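Local atomic coordinates of probable arylamine n-acetyl transferase (Mycobacterium abscessus, PDB entry 4GUZ), a protein that probably transfers an acetyl group from acetyl coenzyme A to arylamine substrates. Residues D16-F21 against V83-A88; L32-R37 against Q91-D96. All coordinates share one frame; numbering follows the deposited sequence.

Contact 1 (D16-F21 against V83-A88); sequences DEYLAF and VALFGA
Tyr18 reaches across from helix 15-21 and lays one edge of its ring against Leu85, with CE1 3.6 Å from Leu85 CD2. The neighbouring ring carbon joins in, Tyr18 CD1 lying 3.8 Å from the same Leu85 CD2, and Leu85 CG backs up the touch. This methyl-on-edge packing is the tight part of the contact. The phenol is extended toward helix 79-92 because its CG stands anti to the backbone N (chi1 169°), which carries Tyr18 OH past Leu85 to the rim of the Phe86 ring, 3.7 Å from Phe86 CD1 and near the plane of that ring. The polar end of the phenol is satisfied by His42 ND1, to which OH is hydrogen-bonded, while the His42 ring meets Phe86 edge-to-face. All this lies in the helical N-terminal part of the arylamine N-acetyltransferase fold; Leu85 and Phe86 belong to helix 79-92, whose first residue, Cys79, probably forms the catalytic triad with His116 and Asp131. The backbones themselves stay apart, 8.9 Å between Tyr18 CA and Leu85 CA. On the looser, outer side of helix 15-21, Asp16 and Glu17 turn to salt bridges with Arg28 and Arg72, and Ala20 is exposed.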
ATOM      1  N   ASP A  16     -18.974  -8.229   4.615  1.00 29.97           N
ATOM      2  CA  ASP A  16     -19.877  -7.075   4.805  1.00 29.17           C
ATOM      3  C   ASP A  16     -19.220  -5.980   5.622  1.00 30.30           C
ATOM      4  O   ASP A  16     -19.410  -4.803   5.331  1.00 28.36           O
ATOM      5  CB  ASP A  16     -21.198  -7.490   5.487  1.00 32.09           C
ATOM      6  CG  ASP A  16     -22.090  -8.415   4.673  1.00 45.73           C
ATOM      7  OD1 ASP A  16     -22.084  -8.305   3.423  1.00 46.17           O
ATOM      8  OD2 ASP A  16     -22.831  -9.214   5.290  1.00 52.72           O
ATOM      9  N   GLU A  17     -18.463  -6.372   6.653  1.00 27.72           N
ATOM     10  CA  GLU A  17     -17.751  -5.457   7.546  1.00 27.95           C
ATOM     11  C   GLU A  17     -16.680  -4.668   6.779  1.00 29.89           C
ATOM     12  O   GLU A  17     -16.548  -3.458   6.970  1.00 27.09           O
ATOM     13  CB  GLU A  17     -17.114  -6.247   8.681  1.00 29.46           C
ATOM     14  CG  GLU A  17     -16.717  -5.383   9.858  1.00 35.32           C
ATOM     15  CD  GLU A  17     -15.881  -6.071  10.915  1.00 48.30           C
ATOM     16  OE1 GLU A  17     -15.851  -7.324  10.966  1.00 34.67           O
ATOM     17  OE2 GLU A  17     -15.273  -5.336  11.721  1.00 45.73           O
ATOM     18  N   TYR A  18     -15.929  -5.362   5.915  1.00 27.20           N
ATOM     19  CA  TYR A  18     -14.888  -4.729   5.110  1.00 25.72           C
ATOM     20  C   TYR A  18     -15.518  -3.716   4.160  1.00 28.74           C
ATOM     21  O   TYR A  18     -15.019  -2.595   4.065  1.00 28.15           O
ATOM     22  CB  TYR A  18     -14.050  -5.782   4.335  1.00 24.75           C
ATOM     23  CG  TYR A  18     -13.145  -5.154   3.289  1.00 23.60           C
ATOM     24  CD1 TYR A  18     -11.847  -4.762   3.607  1.00 24.62           C
ATOM     25  CD2 TYR A  18     -13.617  -4.874   2.008  1.00 23.90           C
ATOM     26  CE1 TYR A  18     -11.036  -4.124   2.671  1.00 25.07           C
ATOM     27  CE2 TYR A  18     -12.825  -4.207   1.075  1.00 24.88           C
ATOM     28  CZ  TYR A  18     -11.523  -3.866   1.403  1.00 28.87           C
ATOM     29  OH  TYR A  18     -10.731  -3.229   0.486  1.00 29.69           O
ATOM     30  N   LEU A  19     -16.602  -4.108   3.457  1.00 25.76           N
ATOM     31  CA  LEU A  19     -17.247  -3.242   2.463  1.00 25.83           C
ATOM     32  C   LEU A  19     -17.880  -2.008   3.101  1.00 30.19           C
ATOM     33  O   LEU A  19     -17.826  -0.935   2.506  1.00 29.75           O
ATOM     34  CB  LEU A  19     -18.274  -4.009   1.620  1.00 26.29           C
ATOM     35  CG  LEU A  19     -17.692  -5.163   0.780  1.00 31.10           C
ATOM     36  CD1 LEU A  19     -18.809  -6.023   0.161  1.00 30.88           C
ATOM     37  CD2 LEU A  19     -16.758  -4.654  -0.311  1.00 31.92           C
ATOM     38  N   ALA A  20     -18.441  -2.145   4.314  1.00 27.87           N
ATOM     39  CA  ALA A  20     -19.026  -1.015   5.031  1.00 27.67           C
ATOM     40  C   ALA A  20     -17.915  -0.032   5.433  1.00 30.25           C
ATOM     41  O   ALA A  20     -18.084   1.178   5.285  1.00 29.92           O
ATOM     42  CB  ALA A  20     -19.782  -1.504   6.262  1.00 28.63           C
ATOM     43  N   PHE A  21     -16.760  -0.570   5.884  1.00 26.52           N
ATOM     44  CA  PHE A  21     -15.592   0.212   6.301  1.00 25.71           C
ATOM     45  C   PHE A  21     -15.024   1.060   5.158  1.00 28.86           C
ATOM     46  O   PHE A  21     -14.642   2.204   5.388  1.00 27.51           O
ATOM     47  CB  PHE A  21     -14.482  -0.702   6.838  1.00 26.94           C
ATOM     48  CG  PHE A  21     -13.383   0.056   7.550  1.00 28.09           C
ATOM     49  CD1 PHE A  21     -13.469   0.322   8.913  1.00 30.46           C
ATOM     50  CD2 PHE A  21     -12.257   0.499   6.858  1.00 28.41           C
ATOM     51  CE1 PHE A  21     -12.453   1.021   9.570  1.00 30.37           C
ATOM     52  CE2 PHE A  21     -11.245   1.205   7.517  1.00 30.19           C
ATOM     53  CZ  PHE A  21     -11.350   1.454   8.870  1.00 28.46           C
ATOM     54  N   VAL A  83      -2.384  -5.918   0.831  1.00 17.61           N
ATOM     55  CA  VAL A  83      -2.533  -6.928  -0.244  1.00 18.68           C
ATOM     56  C   VAL A  83      -3.253  -8.193   0.306  1.00 23.53           C
ATOM     57  O   VAL A  83      -4.123  -8.727  -0.386  1.00 22.71           O
ATOM     58  CB  VAL A  83      -1.194  -7.246  -0.959  1.00 22.91           C
ATOM     59  CG1 VAL A  83      -1.258  -8.557  -1.743  1.00 23.00           C
ATOM     60  CG2 VAL A  83      -0.817  -6.106  -1.893  1.00 22.39           C
ATOM     61  N   ALA A  84      -2.959  -8.621   1.557  1.00 21.83           N
ATOM     62  CA  ALA A  84      -3.657  -9.779   2.150  1.00 21.14           C
ATOM     63  C   ALA A  84      -5.166  -9.506   2.187  1.00 23.85           C
ATOM     64  O   ALA A  84      -5.946 -10.323   1.710  1.00 21.44           O
ATOM     65  CB  ALA A  84      -3.128 -10.068   3.559  1.00 21.75           C
ATOM     66  N   LEU A  85      -5.564  -8.309   2.659  1.00 19.90           N
ATOM     67  CA  LEU A  85      -6.953  -7.924   2.761  1.00 20.56           C
ATOM     68  C   LEU A  85      -7.601  -7.771   1.406  1.00 21.75           C
ATOM     69  O   LEU A  85      -8.696  -8.287   1.200  1.00 21.07           O
ATOM     70  CB  LEU A  85      -7.082  -6.615   3.558  1.00 21.02           C
ATOM     71  CG  LEU A  85      -8.399  -6.366   4.283  1.00 27.17           C
ATOM     72  CD1 LEU A  85      -8.651  -7.430   5.357  1.00 27.98           C
ATOM     73  CD2 LEU A  85      -8.359  -5.016   4.981  1.00 26.09           C
ATOM     74  N   PHE A  86      -6.932  -7.085   0.470  1.00 16.88           N
ATOM     75  CA  PHE A  86      -7.523  -6.842  -0.838  1.00 16.06           C
ATOM     76  C   PHE A  86      -7.619  -8.124  -1.625  1.00 20.52           C
ATOM     77  O   PHE A  86      -8.649  -8.347  -2.265  1.00 20.99           O
ATOM     78  CB  PHE A  86      -6.754  -5.763  -1.608  1.00 16.70           C
ATOM     79  CG  PHE A  86      -7.560  -5.073  -2.688  1.00 17.14           C
ATOM     80  CD1 PHE A  86      -8.507  -4.108  -2.363  1.00 20.09           C
ATOM     81  CD2 PHE A  86      -7.307  -5.321  -4.037  1.00 18.65           C
ATOM     82  CE1 PHE A  86      -9.257  -3.474  -3.364  1.00 21.52           C
ATOM     83  CE2 PHE A  86      -8.048  -4.677  -5.039  1.00 20.79           C
ATOM     84  CZ  PHE A  86      -9.005  -3.742  -4.692  1.00 19.43           C
ATOM     85  N   GLY A  87      -6.602  -8.987  -1.497  1.00 17.55           N
ATOM     86  CA  GLY A  87      -6.559 -10.299  -2.127  1.00 18.42           C
ATOM     87  C   GLY A  87      -7.704 -11.167  -1.663  1.00 22.79           C
ATOM     88  O   GLY A  87      -8.354 -11.834  -2.475  1.00 22.28           O
ATOM     89  N   ALA A  88      -7.999 -11.109  -0.351  1.00 20.13           N
ATOM     90  CA  ALA A  88      -9.112 -11.849   0.253  1.00 20.07           C
ATOM     91  C   ALA A  88     -10.438 -11.358  -0.295  1.00 25.40           C
ATOM     92  O   ALA A  88     -11.299 -12.184  -0.581  1.00 25.37           O
ATOM     93  CB  ALA A  88      -9.090 -11.708   1.763  1.00 20.22           C
TER

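Contact 2 (L32-R37 against Q91-D96); sequences LETLRR and QRLGFD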
ATOM      1  N   LEU A  32     -15.154  -4.366 -13.754  1.00 28.79           N
ATOM      2  CA  LEU A  32     -14.294  -3.196 -13.643  1.00 26.97           C
ATOM      3  C   LEU A  32     -14.921  -2.085 -12.803  1.00 28.97           C
ATOM      4  O   LEU A  32     -14.205  -1.426 -12.038  1.00 25.79           O
ATOM      5  CB  LEU A  32     -13.930  -2.662 -15.040  1.00 27.17           C
ATOM      6  CG  LEU A  32     -13.059  -1.399 -15.097  1.00 32.86           C
ATOM      7  CD1 LEU A  32     -11.673  -1.631 -14.500  1.00 32.44           C
ATOM      8  CD2 LEU A  32     -12.999  -0.843 -16.492  1.00 36.25           C
ATOM      9  N   GLU A  33     -16.243  -1.847 -12.943  1.00 26.00           N
ATOM     10  CA  GLU A  33     -16.851  -0.776 -12.148  1.00 26.09           C
ATOM     11  C   GLU A  33     -16.801  -1.125 -10.654  1.00 26.57           C
ATOM     12  O   GLU A  33     -16.526  -0.246  -9.846  1.00 25.33           O
ATOM     13  CB  GLU A  33     -18.279  -0.434 -12.623  1.00 27.72           C
ATOM     14  CG  GLU A  33     -18.423   1.011 -13.101  1.00 36.58           C
ATOM     15  CD  GLU A  33     -17.226   1.649 -13.789  1.00 58.74           C
ATOM     16  OE1 GLU A  33     -16.674   1.042 -14.737  1.00 41.99           O
ATOM     17  OE2 GLU A  33     -16.827   2.757 -13.363  1.00 66.52           O
ATOM     18  N   THR A  34     -16.963  -2.406 -10.311  1.00 23.45           N
ATOM     19  CA  THR A  34     -16.868  -2.868  -8.928  1.00 23.60           C
ATOM     20  C   THR A  34     -15.413  -2.707  -8.434  1.00 25.85           C
ATOM     21  O   THR A  34     -15.201  -2.152  -7.360  1.00 24.41           O
ATOM     22  CB  THR A  34     -17.375  -4.302  -8.804  1.00 31.22           C
ATOM     23  OG1 THR A  34     -18.769  -4.291  -9.122  1.00 33.01           O
ATOM     24  CG2 THR A  34     -17.193  -4.884  -7.379  1.00 29.83           C
ATOM     25  N   LEU A  35     -14.430  -3.147  -9.245  1.00 21.52           N
ATOM     26  CA  LEU A  35     -13.004  -3.046  -8.915  1.00 19.57           C
ATOM     27  C   LEU A  35     -12.609  -1.598  -8.662  1.00 22.16           C
ATOM     28  O   LEU A  35     -11.866  -1.328  -7.721  1.00 20.74           O
ATOM     29  CB  LEU A  35     -12.156  -3.652 -10.052  1.00 18.96           C
ATOM     30  CG  LEU A  35     -10.640  -3.737  -9.818  1.00 22.34           C
ATOM     31  CD1 LEU A  35     -10.307  -4.676  -8.667  1.00 23.28           C
ATOM     32  CD2 LEU A  35      -9.912  -4.157 -11.086  1.00 19.54           C
ATOM     33  N   ARG A  36     -13.110  -0.662  -9.494  1.00 21.33           N
ATOM     34  CA  ARG A  36     -12.835   0.763  -9.335  1.00 21.00           C
ATOM     35  C   ARG A  36     -13.326   1.253  -7.988  1.00 24.14           C
ATOM     36  O   ARG A  36     -12.590   1.950  -7.289  1.00 22.35           O
ATOM     37  CB  ARG A  36     -13.462   1.600 -10.481  1.00 20.86           C
ATOM     38  CG  ARG A  36     -12.588   1.593 -11.730  1.00 25.57           C
ATOM     39  CD  ARG A  36     -13.255   2.215 -12.945  1.00 30.67           C
ATOM     40  NE  ARG A  36     -12.474   1.904 -14.145  1.00 40.74           N
ATOM     41  CZ  ARG A  36     -12.327   2.704 -15.197  1.00 60.32           C
ATOM     42  NH1 ARG A  36     -12.944   3.883 -15.238  1.00 57.20           N
ATOM     43  NH2 ARG A  36     -11.569   2.332 -16.219  1.00 35.72           N
ATOM     44  N   ARG A  37     -14.555   0.879  -7.614  1.00 21.78           N
ATOM     45  CA  ARG A  37     -15.128   1.311  -6.333  1.00 21.34           C
ATOM     46  C   ARG A  37     -14.394   0.666  -5.155  1.00 22.12           C
ATOM     47  O   ARG A  37     -14.222   1.322  -4.130  1.00 21.30           O
ATOM     48  CB  ARG A  37     -16.633   1.021  -6.263  1.00 22.35           C
ATOM     49  CG  ARG A  37     -17.439   1.851  -7.280  1.00 29.06           C
ATOM     50  CD  ARG A  37     -18.923   2.019  -6.945  1.00 30.62           C
ATOM     51  NE  ARG A  37     -19.615   0.779  -6.569  1.00 31.46           N
ATOM     52  CZ  ARG A  37     -19.946  -0.206  -7.401  1.00 46.23           C
ATOM     53  NH1 ARG A  37     -19.617  -0.141  -8.687  1.00 30.31           N
ATOM     54  NH2 ARG A  37     -20.582  -1.278  -6.947  1.00 39.95           N
ATOM     55  N   GLN A  91     -10.933 -12.447  -4.027  1.00 22.83           N
ATOM     56  CA  GLN A  91     -11.246 -13.879  -3.999  1.00 24.17           C
ATOM     57  C   GLN A  91     -12.726 -14.117  -3.677  1.00 29.79           C
ATOM     58  O   GLN A  91     -13.368 -14.927  -4.357  1.00 28.98           O
ATOM     59  CB  GLN A  91     -10.349 -14.578  -2.962  1.00 26.28           C
ATOM     60  CG  GLN A  91     -10.569 -16.088  -2.785  1.00 46.47           C
ATOM     61  CD  GLN A  91     -10.237 -16.895  -4.012  1.00 70.45           C
ATOM     62  OE1 GLN A  91     -11.113 -17.521  -4.619  1.00 68.28           O
ATOM     63  NE2 GLN A  91      -8.968 -16.896  -4.409  1.00 63.07           N
ATOM     64  N   ARG A  92     -13.266 -13.426  -2.647  1.00 27.69           N
ATOM     65  CA  ARG A  92     -14.664 -13.583  -2.235  1.00 27.20           C
ATOM     66  C   ARG A  92     -15.645 -13.086  -3.271  1.00 32.96           C
ATOM     67  O   ARG A  92     -16.742 -13.629  -3.370  1.00 32.69           O
ATOM     68  CB  ARG A  92     -14.942 -12.837  -0.927  1.00 25.95           C
ATOM     69  CG  ARG A  92     -14.701 -13.681   0.286  1.00 38.08           C
ATOM     70  CD  ARG A  92     -15.704 -14.823   0.473  1.00 36.21           C
ATOM     71  NE  ARG A  92     -16.936 -14.381   1.127  1.00 35.13           N
ATOM     72  CZ  ARG A  92     -17.040 -14.102   2.423  1.00 45.00           C
ATOM     73  NH1 ARG A  92     -15.977 -14.184   3.216  1.00 25.88           N
ATOM     74  NH2 ARG A  92     -18.199 -13.716   2.931  1.00 37.94           N
ATOM     75  N   LEU A  93     -15.278 -12.037  -4.018  1.00 29.24           N
ATOM     76  CA  LEU A  93     -16.178 -11.450  -5.002  1.00 28.52           C
ATOM     77  C   LEU A  93     -16.076 -12.137  -6.382  1.00 33.11           C
ATOM     78  O   LEU A  93     -16.806 -11.777  -7.304  1.00 33.56           O
ATOM     79  CB  LEU A  93     -15.964  -9.934  -5.103  1.00 28.23           C
ATOM     80  CG  LEU A  93     -16.286  -9.095  -3.845  1.00 31.90           C
ATOM     81  CD1 LEU A  93     -16.423  -7.646  -4.216  1.00 32.17           C
ATOM     82  CD2 LEU A  93     -17.585  -9.564  -3.157  1.00 32.73           C
ATOM     83  N   GLY A  94     -15.217 -13.144  -6.485  1.00 30.04           N
ATOM     84  CA  GLY A  94     -15.057 -13.955  -7.688  1.00 29.90           C
ATOM     85  C   GLY A  94     -14.284 -13.350  -8.842  1.00 32.22           C
ATOM     86  O   GLY A  94     -14.586 -13.654 -10.002  1.00 32.36           O
ATOM     87  N   PHE A  95     -13.282 -12.485  -8.549  1.00 25.67           N
ATOM     88  CA  PHE A  95     -12.427 -11.924  -9.603  1.00 23.00           C
ATOM     89  C   PHE A  95     -11.332 -12.916  -9.969  1.00 26.28           C
ATOM     90  O   PHE A  95     -10.933 -13.720  -9.123  1.00 25.44           O
ATOM     91  CB  PHE A  95     -11.775 -10.595  -9.143  1.00 23.21           C
ATOM     92  CG  PHE A  95     -12.672  -9.383  -9.064  1.00 22.33           C
ATOM     93  CD1 PHE A  95     -12.804  -8.522 -10.150  1.00 23.92           C
ATOM     94  CD2 PHE A  95     -13.351  -9.076  -7.888  1.00 22.26           C
ATOM     95  CE1 PHE A  95     -13.585  -7.366 -10.058  1.00 24.54           C
ATOM     96  CE2 PHE A  95     -14.150  -7.932  -7.801  1.00 24.07           C
ATOM     97  CZ  PHE A  95     -14.264  -7.081  -8.881  1.00 22.56           C
ATOM     98  N   ASP A  96     -10.854 -12.873 -11.232  1.00 22.71           N
ATOM     99  CA  ASP A  96      -9.718 -13.664 -11.723  1.00 23.61           C
ATOM    100  C   ASP A  96      -8.484 -12.794 -11.491  1.00 25.64           C
ATOM    101  O   ASP A  96      -8.324 -11.773 -12.159  1.00 25.41           O
ATOM    102  CB  ASP A  96      -9.905 -14.034 -13.213  1.00 25.56           C
ATOM    103  CG  ASP A  96      -8.760 -14.797 -13.878  1.00 35.34           C
ATOM    104  OD1 ASP A  96      -7.831 -15.239 -13.157  1.00 35.97           O
ATOM    105  OD2 ASP A  96      -8.808 -14.980 -15.117  1.00 38.79           O
TER
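Leu93 and Phe95 both lean on the first turns of helix 32-45. The second segment starts as helix at Gln91 and Arg92; the guanidinium of Arg92 turns from the contact to the carbonyl oxygens of Gly10 and Leu13. Leu93 makes the first, lighter touch: its CD1 lies 4.3 Å from Thr34 CG2, and its side chain also packs on Leu15 of helix 15-21. Gly94 then ends the helix in a Schellman motif, its positive phi of 77° reversing the chain toward strand 96-104; one of the closing bonds, Gly94 N to Gln91 O, is weak at 3.3 Å. The turn brings Phe95 round to face helix 32-45, and its ring makes most of the contact. Thr34 CG2 comes in at the ring edge, in the plane, 4.0 Å from Phe95 CZ. Next to it, Leu35 CB sits 4.0 Å from Phe95 CE1, and Leu35 N approaches CZ obliquely. Thr34 can offer its methyl here because a chi1 of -65° puts OG1 beside the backbone N and leaves CG2 anti to it; OG1, on the other branch, bonds to the carbonyl oxygens of Asp27 and Ser29. Asp96 follows, pairing through its backbone with Arg122 of strand 116-123. Thr34 thus divides its two branches between the loop that precedes helix 32-45 and the Phe95 ring, and the junction between the segments is apolar, resting on van der Waals contacts.

Contacts 1 and 2 have centres about 11 Å apart, and both use helix 79-92: contact 1 its middle, contact 2 its C-terminal end and the turn after it. Their partners, helices 15-21 and 32-45, follow one another in the chain, so the segments alternate in the order 16-21, 32-37, 83-88, 91-96. The two contacts join through one packing contact, where Phe86 CE2 meets Leu35 CD1 at 4.3 Å. Helix 79-92 is thereby packed against helices 15-21 and 32-45 before the chain enters strand 96-104 of the large antiparallel sheet, joining the helical part of the fold to that sheet.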